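Local coordinates for NAP1-binding protein 2 (PDB 1YN8) that serves as an SH3-containing adaptor that links the PTC1 phosphatase to the PBS2 kinase and negatively regulates the HOG pathway in yeast, at residues A39-E42 / S43-T47. Numbering follows the deposited sequence. Where two conformers were deposited one is given.
Sequences AENE and SGSKT
Asn-41 folds its carboxamide over onto Ser-45 and Lys-46, where both ends of the amide find partners. Its CG stands between the backbone N and the carbonyl carbon (chi1 61°), which turns the amide in toward these two residues. Asn-41 ND2 donates to Ser-45 OG at 3.1 Å, with the hydroxyl lying close to the amide plane. On the other branch Asn-41 OD1 accepts from Lys-46 N at 3.2 Å, the donor sitting well above the carbonyl plane. Lys-46 CB covers Asn-41 ND2 at 3.5 Å. The backbone of Asn-41 holds the same loop: its N donates to Lys-46 O at 3.1 Å, and its O receives Gly-44 N at 3.1 Å, closing a type I turn. Gly-44, last in that turn, takes a positive phi (80°), and Glu-40 CD lies 4.0 Å from Gly-44 CA. Ser-43 OG accepts from Ser-45 N, two residues on, at 3.3 Å, forming an ST turn, and also takes the Ser-45 hydroxyl proton. Beside the turn, Glu-40 and Thr-47 form a non-hydrogen-bonded antiparallel pair, and Thr-47 OG1 donates to Ala-39 O at 2.8 Å from above the carbonyl plane. An alanine in place of Asn-41 would probably cost Lys-46 N its side-chain acceptor and Ser-45 OG one donor, though not Ser-43, leaving the two backbone bonds to hold the turn. The segment joins strands 36-40 and 47-51 as the distal hairpin of the SH3 barrel, and its chemistry implies a surface turn shaped by local polar bonds instead of by a hydrophobic core.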
# COMPACT_ATOMS: atom_id res chain seq x y z
N ALA A 39 4.50 -1.35 0.15
CA ALA A 39 3.94 -0.80 -1.08
C ALA A 39 4.71 0.42 -1.55
O ALA A 39 5.29 1.15 -0.73
CB ALA A 39 2.50 -0.46 -0.86
N GLU A 40 4.75 0.63 -2.87
CA GLU A 40 5.16 1.91 -3.45
C GLU A 40 3.97 2.62 -4.12
O GLU A 40 2.99 1.98 -4.57
CB GLU A 40 6.39 1.81 -4.38
CG GLU A 40 6.24 0.97 -5.61
CD GLU A 40 7.52 0.87 -6.49
OE1 GLU A 40 8.68 0.93 -6.00
OE2 GLU A 40 7.34 0.75 -7.72
N ASN A 41 4.03 3.96 -4.13
CA ASN A 41 3.01 4.79 -4.79
C ASN A 41 3.09 4.65 -6.32
O ASN A 41 4.01 3.97 -6.84
CB ASN A 41 3.07 6.29 -4.38
CG ASN A 41 4.39 6.99 -4.72
OD1 ASN A 41 5.30 6.40 -5.35
ND2 ASN A 41 4.52 8.27 -4.26
N GLU A 42 2.18 5.31 -7.03
CA GLU A 42 2.08 5.20 -8.52
C GLU A 42 3.39 5.42 -9.30
O GLU A 42 3.72 4.64 -10.24
CB GLU A 42 1.01 6.15 -9.04
CG GLU A 42 0.74 6.05 -10.55
CD GLU A 42 -0.36 6.95 -11.00
OE1 GLU A 42 -1.03 7.60 -10.15
OE2 GLU A 42 -0.55 7.06 -12.25
N SER A 43 4.11 6.51 -8.95
CA SER A 43 5.38 6.85 -9.61
C SER A 43 6.63 6.10 -9.07
O SER A 43 7.72 6.21 -9.65
CB SER A 43 5.61 8.35 -9.47
OG SER A 43 5.96 8.60 -8.12
N GLY A 44 6.50 5.43 -7.92
CA GLY A 44 7.63 4.80 -7.20
C GLY A 44 8.48 5.74 -6.35
O GLY A 44 9.53 5.32 -5.84
N SER A 45 8.07 7.01 -6.21
CA SER A 45 8.85 8.02 -5.46
C SER A 45 8.78 7.88 -3.93
O SER A 45 9.61 8.47 -3.22
CB SER A 45 8.39 9.44 -5.82
OG SER A 45 7.04 9.59 -5.44
N LYS A 46 7.81 7.10 -3.43
CA LYS A 46 7.63 6.90 -1.99
C LYS A 46 7.26 5.45 -1.72
O LYS A 46 6.56 4.82 -2.54
CB LYS A 46 6.53 7.82 -1.45
CG LYS A 46 6.83 9.34 -1.55
CD LYS A 46 5.65 10.10 -0.97
CE LYS A 46 5.65 11.58 -1.27
NZ LYS A 46 4.25 12.12 -1.07
N THR A 47 7.69 4.90 -0.58
CA THR A 47 7.35 3.52 -0.22
C THR A 47 7.17 3.38 1.30
O THR A 47 7.83 4.07 2.07
CB THR A 47 8.44 2.50 -0.72
OG1 THR A 47 8.08 1.14 -0.41
CG2 THR A 47 9.77 2.81 -0.10